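Local coordinates for protein esterase A (Caulobacter crescentus, PDB 5GKV) that probably hydrolyses ester substrates as a homologue of penicillin-binding proteins and serine beta-lactamases, at residues L99-A104 against V120-A125; D107-F112 against G179-R184; F112-K117 against K153-A158. All coordinates share one frame; numbering follows the deposited sequence.

Contact 1 of 3, residues L99-A104 against V120-A125; sequences LAYDQA and VTVEQA
Val-120 meets Ala-104 through the backbone, its O lying near Ala-104 CA in a CA-H...O contact, while the valine side chain points away from the pair and packs on Phe-112 and Ala-130. Next in line, Thr-121 forms a single beta bridge with Ala-104 and sets its CG2 3.4 Å from Asp-102 O. Its OG1 stands between the backbone N and the carbonyl carbon (chi1 63°), the position from which it accepts Gln-124 N; Gln-124 OE1 in return accepts Thr-121 N. This capping box begins helix 122-126, and the type I turn Ala-100 to Gln-103 is laid against that helix start, so turn carbonyls meet first-turn amides. Val-122 N donates to Gln-103 O at 2.9 Å, while the valine CG2 reaches tip to tip with Leu-99 CD1, 4.0 Å away. Glu-123 N donates to Tyr-101 O at 2.9 Å. The glutamate chain then crosses the tyrosine at about a right angle, bringing OE1 to 3.4 Å from Tyr-101 CB, with carboxylate and ring planes only 10° apart. Arg-304 pairs with that OE1 and also makes a cation-pi contact with Tyr-101.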
loop_
_atom_site.group_PDB
_atom_site.type_symbol
_atom_site.label_atom_id
_atom_site.label_comp_id
_atom_site.label_asym_id
_atom_site.label_seq_id
_atom_site.Cartn_x
_atom_site.Cartn_y
_atom_site.Cartn_z
ATOM N N LEU A 99 18.991 6.808 8.854
ATOM C CA LEU A 99 18.776 5.367 8.802
ATOM C C LEU A 99 19.428 4.906 7.517
ATOM O O LEU A 99 19.560 5.693 6.578
ATOM C CB LEU A 99 17.273 5.025 8.807
ATOM C CG LEU A 99 16.799 3.568 8.899
ATOM C CD1 LEU A 99 17.082 3.020 10.283
ATOM C CD2 LEU A 99 15.296 3.471 8.568
ATOM N N ALA A 100 19.865 3.652 7.486
ATOM C CA ALA A 100 20.458 3.083 6.286
ATOM C C ALA A 100 19.751 1.776 5.981
ATOM O O ALA A 100 19.358 1.056 6.902
ATOM C CB ALA A 100 21.968 2.850 6.439
ATOM N N TYR A 101 19.561 1.492 4.688
ATOM C CA TYR A 101 18.841 0.278 4.306
ATOM C C TYR A 101 19.582 -0.977 4.742
ATOM O O TYR A 101 18.950 -2.001 5.019
ATOM C CB TYR A 101 18.602 0.252 2.800
ATOM C CG TYR A 101 17.364 1.024 2.367
ATOM C CD1 TYR A 101 16.130 0.752 2.937
ATOM C CD2 TYR A 101 17.434 2.008 1.387
ATOM C CE1 TYR A 101 14.998 1.440 2.561
ATOM C CE2 TYR A 101 16.283 2.725 0.991
ATOM C CZ TYR A 101 15.076 2.420 1.585
ATOM O OH TYR A 101 13.934 3.080 1.237
ATOM N N ASP A 102 20.911 -0.937 4.813
ATOM C CA ASP A 102 21.657 -2.122 5.221
ATOM C C ASP A 102 22.004 -2.107 6.707
ATOM O O ASP A 102 22.812 -2.923 7.161
ATOM C CB ASP A 102 22.917 -2.282 4.356
ATOM C CG ASP A 102 23.906 -1.133 4.529
ATOM O OD1 ASP A 102 23.580 -0.139 5.222
ATOM O OD2 ASP A 102 25.012 -1.229 3.958
ATOM N N GLN A 103 21.408 -1.193 7.463
ATOM C CA GLN A 103 21.548 -1.143 8.909
ATOM C C GLN A 103 20.710 -2.240 9.557
ATOM O O GLN A 103 19.578 -2.497 9.144
ATOM C CB GLN A 103 21.105 0.237 9.404
ATOM C CG GLN A 103 21.223 0.511 10.873
ATOM C CD GLN A 103 20.910 1.960 11.166
ATOM O OE1 GLN A 103 20.570 2.727 10.256
ATOM N NE2 GLN A 103 21.018 2.350 12.431
ATOM N N ALA A 104 21.279 -2.894 10.572
ATOM C CA ALA A 104 20.539 -3.894 11.335
ATOM C C ALA A 104 19.350 -3.262 12.047
ATOM O O ALA A 104 19.481 -2.225 12.713
ATOM C CB ALA A 104 21.458 -4.579 12.354
ATOM N N VAL A 120 19.339 -9.038 10.903
ATOM C CA VAL A 120 18.329 -8.668 9.908
ATOM C C VAL A 120 18.394 -7.170 9.651
ATOM O O VAL A 120 18.369 -6.366 10.590
ATOM C CB VAL A 120 16.935 -9.077 10.400
ATOM C CG1 VAL A 120 15.861 -8.645 9.384
ATOM C CG2 VAL A 120 16.879 -10.580 10.660
ATOM N N THR A 121 18.467 -6.780 8.382
ATOM C CA THR A 121 18.571 -5.362 8.059
ATOM C C THR A 121 17.206 -4.733 7.763
ATOM O O THR A 121 16.191 -5.414 7.569
ATOM C CB THR A 121 19.500 -5.135 6.863
ATOM O OG1 THR A 121 18.955 -5.771 5.704
ATOM C CG2 THR A 121 20.902 -5.691 7.133
ATOM N N VAL A 122 17.208 -3.393 7.715
ATOM C CA VAL A 122 16.005 -2.637 7.365
ATOM C C VAL A 122 15.444 -3.109 6.025
ATOM O O VAL A 122 14.263 -3.455 5.917
ATOM C CB VAL A 122 16.300 -1.120 7.359
ATOM C CG1 VAL A 122 15.095 -0.307 6.804
ATOM C CG2 VAL A 122 16.625 -0.641 8.768
ATOM N N GLU A 123 16.286 -3.164 4.990
ATOM C CA GLU A 123 15.755 -3.503 3.672
ATOM C C GLU A 123 15.320 -4.968 3.597
ATOM O O GLU A 123 14.393 -5.297 2.845
ATOM C CB GLU A 123 16.775 -3.172 2.577
ATOM C CG GLU A 123 18.078 -3.981 2.653
ATOM C CD GLU A 123 19.187 -3.380 1.814
ATOM O OE1 GLU A 123 18.886 -2.596 0.885
ATOM O OE2 GLU A 123 20.368 -3.687 2.088
ATOM N N GLN A 124 15.937 -5.853 4.387
ATOM C CA GLN A 124 15.473 -7.239 4.439
ATOM C C GLN A 124 14.068 -7.317 5.027
ATOM O O GLN A 124 13.208 -8.048 4.514
ATOM C CB GLN A 124 16.462 -8.098 5.252
ATOM C CG GLN A 124 17.705 -8.468 4.445
ATOM C CD GLN A 124 18.883 -8.910 5.302
ATOM O OE1 GLN A 124 18.762 -9.092 6.509
ATOM N NE2 GLN A 124 20.032 -9.078 4.671
ATOM N N ALA A 125 13.819 -6.555 6.096
ATOM C CA ALA A 125 12.493 -6.517 6.712
ATOM C C ALA A 125 11.449 -5.982 5.746
ATOM O O ALA A 125 10.336 -6.519 5.660
ATOM C CB ALA A 125 12.512 -5.647 7.971
#

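Contact 2 of 3, residues D107-F112 against G179-R184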
loop_
_atom_site.group_PDB
_atom_site.type_symbol
_atom_site.label_atom_id
_atom_site.label_comp_id
_atom_site.label_asym_id
_atom_site.label_seq_id
_atom_site.Cartn_x
_atom_site.Cartn_y
_atom_site.Cartn_z
ATOM N N ASP A 107 19.861 -2.397 15.543
ATOM C CA ASP A 107 20.599 -1.188 15.889
ATOM C C ASP A 107 19.677 -0.081 16.385
ATOM O O ASP A 107 20.049 0.679 17.286
ATOM C CB ASP A 107 21.424 -0.701 14.703
ATOM C CG ASP A 107 22.546 0.222 15.138
ATOM O OD1 ASP A 107 22.693 1.302 14.528
ATOM O OD2 ASP A 107 23.257 -0.124 16.112
ATOM N N VAL A 108 18.466 0.033 15.824
ATOM C CA VAL A 108 17.529 1.054 16.291
ATOM C C VAL A 108 16.432 0.477 17.176
ATOM O O VAL A 108 15.695 1.249 17.813
ATOM C CB VAL A 108 16.902 1.830 15.111
ATOM C CG1 VAL A 108 17.995 2.366 14.188
ATOM C CG2 VAL A 108 15.943 0.945 14.356
ATOM N N TRP A 109 16.321 -0.848 17.260
ATOM C CA TRP A 109 15.249 -1.526 17.989
ATOM C C TRP A 109 15.901 -2.711 18.689
ATOM O O TRP A 109 15.804 -3.861 18.233
ATOM C CB TRP A 109 14.136 -1.947 17.020
ATOM C CG TRP A 109 12.970 -2.715 17.558
ATOM C CD1 TRP A 109 12.716 -3.071 18.851
ATOM C CD2 TRP A 109 11.888 -3.237 16.777
ATOM N NE1 TRP A 109 11.535 -3.774 18.924
ATOM C CE2 TRP A 109 11.010 -3.894 17.662
ATOM C CE3 TRP A 109 11.575 -3.199 15.418
ATOM C CZ2 TRP A 109 9.834 -4.508 17.228
ATOM C CZ3 TRP A 109 10.397 -3.827 14.978
ATOM C CH2 TRP A 109 9.552 -4.473 15.881
ATOM N N PRO A 110 16.621 -2.457 19.790
ATOM C CA PRO A 110 17.489 -3.502 20.366
ATOM C C PRO A 110 16.758 -4.783 20.706
ATOM O O PRO A 110 17.335 -5.871 20.561
ATOM C CB PRO A 110 18.054 -2.830 21.624
ATOM C CG PRO A 110 18.005 -1.362 21.312
ATOM C CD PRO A 110 16.745 -1.173 20.511
ATOM N N GLU A 111 15.493 -4.683 21.123
ATOM C CA GLU A 111 14.713 -5.869 21.458
ATOM C C GLU A 111 14.509 -6.792 20.262
ATOM O O GLU A 111 14.262 -7.990 20.455
ATOM C CB GLU A 111 13.370 -5.444 22.039
ATOM C CG GLU A 111 13.497 -4.642 23.343
ATOM C CD GLU A 111 13.607 -3.132 23.139
ATOM O OE1 GLU A 111 14.068 -2.670 22.070
ATOM O OE2 GLU A 111 13.236 -2.395 24.077
ATOM N N PHE A 112 14.623 -6.267 19.040
ATOM C CA PHE A 112 14.445 -7.084 17.842
ATOM C C PHE A 112 15.507 -8.170 17.704
ATOM O O PHE A 112 15.310 -9.116 16.936
ATOM C CB PHE A 112 14.479 -6.204 16.598
ATOM C CG PHE A 112 13.883 -6.857 15.372
ATOM C CD1 PHE A 112 12.503 -6.963 15.232
ATOM C CD2 PHE A 112 14.696 -7.336 14.355
ATOM C CE1 PHE A 112 11.940 -7.551 14.105
ATOM C CE2 PHE A 112 14.141 -7.936 13.219
ATOM C CZ PHE A 112 12.760 -8.042 13.100
ATOM N N GLY A 179 6.616 0.498 10.953
ATOM C CA GLY A 179 6.168 1.584 11.809
ATOM C C GLY A 179 7.063 1.769 13.017
ATOM O O GLY A 179 7.311 2.897 13.452
ATOM N N GLU A 180 7.561 0.668 13.577
ATOM C CA GLU A 180 8.331 0.770 14.809
ATOM C C GLU A 180 9.753 1.227 14.519
ATOM O O GLU A 180 10.321 2.007 15.287
ATOM C CB GLU A 180 8.303 -0.575 15.554
ATOM C CG GLU A 180 9.057 -0.605 16.877
ATOM C CD GLU A 180 8.457 0.286 17.950
ATOM O OE1 GLU A 180 7.418 0.936 17.702
ATOM O OE2 GLU A 180 9.048 0.342 19.054
ATOM N N ILE A 181 10.332 0.768 13.409
ATOM C CA ILE A 181 11.604 1.323 12.949
ATOM C C ILE A 181 11.471 2.830 12.768
ATOM O O ILE A 181 12.287 3.618 13.276
ATOM C CB ILE A 181 12.047 0.638 11.644
ATOM C CG1 ILE A 181 12.369 -0.853 11.879
ATOM C CG2 ILE A 181 13.255 1.363 11.035
ATOM C CD1 ILE A 181 12.549 -1.613 10.579
ATOM N N PHE A 182 10.407 3.254 12.073
ATOM C CA PHE A 182 10.169 4.685 11.863
ATOM C C PHE A 182 10.056 5.437 13.187
ATOM O O PHE A 182 10.704 6.473 13.385
ATOM C CB PHE A 182 8.895 4.897 11.038
ATOM C CG PHE A 182 8.655 6.339 10.696
ATOM C CD1 PHE A 182 7.936 7.158 11.546
ATOM C CD2 PHE A 182 9.174 6.874 9.533
ATOM C CE1 PHE A 182 7.744 8.495 11.232
ATOM C CE2 PHE A 182 8.992 8.202 9.219
ATOM C CZ PHE A 182 8.278 9.010 10.073
ATOM N N ARG A 183 9.199 4.948 14.089
ATOM C CA ARG A 183 8.943 5.629 15.359
ATOM C C ARG A 183 10.228 5.800 16.168
ATOM O O ARG A 183 10.509 6.885 16.696
ATOM C CB ARG A 183 7.890 4.847 16.157
ATOM C CG ARG A 183 7.262 5.594 17.327
ATOM C CD ARG A 183 6.331 4.679 18.162
ATOM N NE ARG A 183 7.066 3.600 18.827
ATOM C CZ ARG A 183 8.016 3.788 19.749
ATOM N NH1 ARG A 183 8.354 5.020 20.128
ATOM N NH2 ARG A 183 8.638 2.741 20.288
ATOM N N ARG A 184 11.031 4.742 16.261
ATOM C CA ARG A 184 12.263 4.823 17.041
ATOM C C ARG A 184 13.279 5.773 16.425
ATOM O O ARG A 184 14.075 6.378 17.155
ATOM C CB ARG A 184 12.867 3.437 17.195
ATOM C CG ARG A 184 11.898 2.486 17.847
ATOM C CD ARG A 184 12.541 1.638 18.869
ATOM N NE ARG A 184 11.573 0.714 19.442
ATOM C CZ ARG A 184 11.846 -0.100 20.453
ATOM N NH1 ARG A 184 13.060 -0.078 20.991
ATOM N NH2 ARG A 184 10.913 -0.932 20.916
HETATM O O HOH W 1 15.352 2.214 20.990
#
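Between the two segments the CA atoms come closest at Val-108 and Arg-184, 6.5 Å apart, and the chain beyond Val-108 runs on through Trp-109 into a 3-10 turn. Side chains bridge this gap. Trp-109 has CG anti to its own N (chi1 177°), which carries the indole over Glu-180: the glutamate CG sits 3.7 Å from the centroid of the six-membered ring, almost on its normal, in a CH-pi contact. Phe-112 CD1 covers the opposite face, offset toward the rim, and Ile-181 CG1 approaches the indole edge at CE3. The Arg-184 guanidinium lies over Trp-109 CD1, its plane turned 33° from the ring, with NH2 3.5 Å from CD1. From there NH1 reaches Glu-111 OE1 at 3.0 Å in a salt bridge, the two flat groups nearly perpendicular. Arg-184 NE and NH2 both hold Glu-180 OE2, NE at 2.6 Å, and Arg-183 grips the same carboxylate side-on with one nitrogen to each oxygen. Trp-147 NE1 adds a hydrogen bond to Glu-180 OE1. With three donor nitrogens on Glu-180 OE2 alone, the glutamate is probably kept ionised and its rotation fixed, so that its CG methylene is held over the indole face while Arg-184 ties the helix to the 3-10 turn.

Contact 3 of 3, residues F112-K117 against K153-A158; sequences FAQAGK and KLAAMA
Lys-117 lays its CD and CE alongside the carbonyl oxygen of Met-157, CE 3.5 Å from Met-157 O, while the same CE rests over the centre of the Phe-112 ring. Bends at chi3 and chi4 (-62° and -55°) curl the chain back, bringing NZ in among the backbone carbonyls of both segments. Across the contact it donates to Ala-155 O at 2.8 Å, from well above the carbonyl plane, and to Met-157 O at 2.8 Å, less tilted. On its own side it takes Gln-114 O at 2.8 Å and, weakly, Phe-112 O. The buried ammonium is thus surrounded by oxygens that carry no formal charge, and its own charge is probably steadied by them together with the aromatic face. Gln-114 lies along the helix flank: its CB is 3.3 Å from Ala-155 O and its OE1 faces Ala-156 CB, while NE2 is hydrogen-bonded to Glu-111 O. Beyond it, Ala-115 CB packs on Ala-158 CB at 4.0 Å, near the surface. A lysine ammonium gathering carbonyls beside the last turn of helix 147-156, where the helix dipole would probably favour a cation, here joins that helix to the loop preceding helix 122-126, within the helical region of a beta-lactamase-like fold.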
loop_
_atom_site.group_PDB
_atom_site.type_symbol
_atom_site.label_atom_id
_atom_site.label_comp_id
_atom_site.label_asym_id
_atom_site.label_seq_id
_atom_site.Cartn_x
_atom_site.Cartn_y
_atom_site.Cartn_z
ATOM N N PHE A 112 14.623 -6.267 19.040
ATOM C CA PHE A 112 14.445 -7.084 17.842
ATOM C C PHE A 112 15.507 -8.170 17.704
ATOM O O PHE A 112 15.310 -9.116 16.936
ATOM C CB PHE A 112 14.479 -6.204 16.598
ATOM C CG PHE A 112 13.883 -6.857 15.372
ATOM C CD1 PHE A 112 12.503 -6.963 15.232
ATOM C CD2 PHE A 112 14.696 -7.336 14.355
ATOM C CE1 PHE A 112 11.940 -7.551 14.105
ATOM C CE2 PHE A 112 14.141 -7.936 13.219
ATOM C CZ PHE A 112 12.760 -8.042 13.100
ATOM N N ALA A 113 16.644 -8.044 18.396
ATOM C CA ALA A 113 17.724 -9.004 18.204
ATOM C C ALA A 113 17.365 -10.417 18.666
ATOM O O ALA A 113 18.097 -11.358 18.336
ATOM C CB ALA A 113 18.989 -8.530 18.927
ATOM N N GLN A 114 16.262 -10.597 19.391
ATOM C CA GLN A 114 15.936 -11.904 19.949
ATOM C C GLN A 114 15.741 -12.959 18.859
ATOM O O GLN A 114 15.464 -12.654 17.688
ATOM C CB GLN A 114 14.670 -11.828 20.794
ATOM C CG GLN A 114 14.730 -10.856 21.945
ATOM C CD GLN A 114 13.382 -10.715 22.598
ATOM O OE1 GLN A 114 12.923 -11.625 23.294
ATOM N NE2 GLN A 114 12.712 -9.593 22.349
ATOM N N ALA A 115 15.898 -14.227 19.272
ATOM C CA ALA A 115 15.611 -15.395 18.434
ATOM C C ALA A 115 16.417 -15.392 17.141
ATOM O O ALA A 115 15.944 -15.856 16.100
ATOM C CB ALA A 115 14.114 -15.509 18.132
ATOM N N GLY A 116 17.637 -14.870 17.189
ATOM C CA GLY A 116 18.522 -14.956 16.046
ATOM C C GLY A 116 18.364 -13.889 14.980
ATOM O O GLY A 116 18.917 -14.055 13.887
ATOM N N LYS A 117 17.648 -12.795 15.254
ATOM C CA LYS A 117 17.409 -11.753 14.256
ATOM C C LYS A 117 18.360 -10.555 14.391
ATOM O O LYS A 117 18.065 -9.480 13.862
ATOM C CB LYS A 117 15.957 -11.272 14.324
ATOM C CG LYS A 117 14.905 -12.362 14.204
ATOM C CD LYS A 117 13.511 -11.773 14.006
ATOM C CE LYS A 117 13.084 -10.921 15.196
ATOM N NZ LYS A 117 13.179 -11.681 16.475
ATOM N N LYS A 153 5.864 -8.950 20.466
ATOM C CA LYS A 153 5.743 -10.327 19.996
ATOM C C LYS A 153 6.589 -10.561 18.748
ATOM O O LYS A 153 7.225 -11.614 18.612
ATOM C CB LYS A 153 4.275 -10.664 19.739
ATOM C CG LYS A 153 4.021 -12.164 19.540
ATOM C CD LYS A 153 2.542 -12.470 19.474
ATOM C CE LYS A 153 2.295 -13.920 19.096
ATOM N NZ LYS A 153 2.916 -14.867 20.045
ATOM N N LEU A 154 6.623 -9.585 17.834
ATOM C CA LEU A 154 7.492 -9.687 16.665
ATOM C C LEU A 154 8.961 -9.702 17.075
ATOM O O LEU A 154 9.756 -10.509 16.569
ATOM C CB LEU A 154 7.211 -8.526 15.698
ATOM C CG LEU A 154 5.896 -8.575 14.912
ATOM C CD1 LEU A 154 5.562 -7.235 14.197
ATOM C CD2 LEU A 154 5.921 -9.709 13.880
ATOM N N ALA A 155 9.347 -8.802 17.987
ATOM C CA ALA A 155 10.738 -8.747 18.418
ATOM C C ALA A 155 11.195 -10.079 18.995
ATOM O O ALA A 155 12.360 -10.461 18.831
ATOM C CB ALA A 155 10.929 -7.628 19.445
ATOM N N ALA A 156 10.291 -10.808 19.642
ATOM C CA ALA A 156 10.641 -12.077 20.264
ATOM C C ALA A 156 10.513 -13.264 19.321
ATOM O O ALA A 156 10.973 -14.357 19.663
ATOM C CB ALA A 156 9.764 -12.312 21.492
ATOM N N MET A 157 9.934 -13.081 18.137
ATOM C CA MET A 157 9.578 -14.217 17.298
ATOM C C MET A 157 10.770 -14.753 16.508
ATOM O O MET A 157 11.611 -13.995 16.012
ATOM C CB MET A 157 8.450 -13.824 16.354
ATOM C CG MET A 157 8.116 -14.888 15.311
ATOM S SD MET A 157 6.717 -14.394 14.311
ATOM C CE MET A 157 6.875 -15.612 12.985
ATOM N N ALA A 158 10.841 -16.092 16.403
ATOM C CA ALA A 158 11.813 -16.753 15.545
ATOM C C ALA A 158 11.319 -16.765 14.097
ATOM O O ALA A 158 10.141 -17.017 13.854
ATOM C CB ALA A 158 12.047 -18.184 16.019
#

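Overall arrangement
All three contacts lie on the same side of the chain's centre, in a helical part of the molecule, and each is only partly buried. Contacts 1 and 2 lie 11 Å apart between centres and are joined by apolar packing of Leu-99 with Val-108 and Ile-181. Contacts 2 and 3 share Phe-112, and Ala-155 of contact 3 also packs on Trp-109. Their chemistry differs: contact 1 rests on backbone bonds at a helix start, contact 2 on a salt-bridge network beside an indole, and contact 3 on one buried ammonium among backbone carbonyls. The centre of contact 3 lies farthest of the three from that of the chain, about 25 Å.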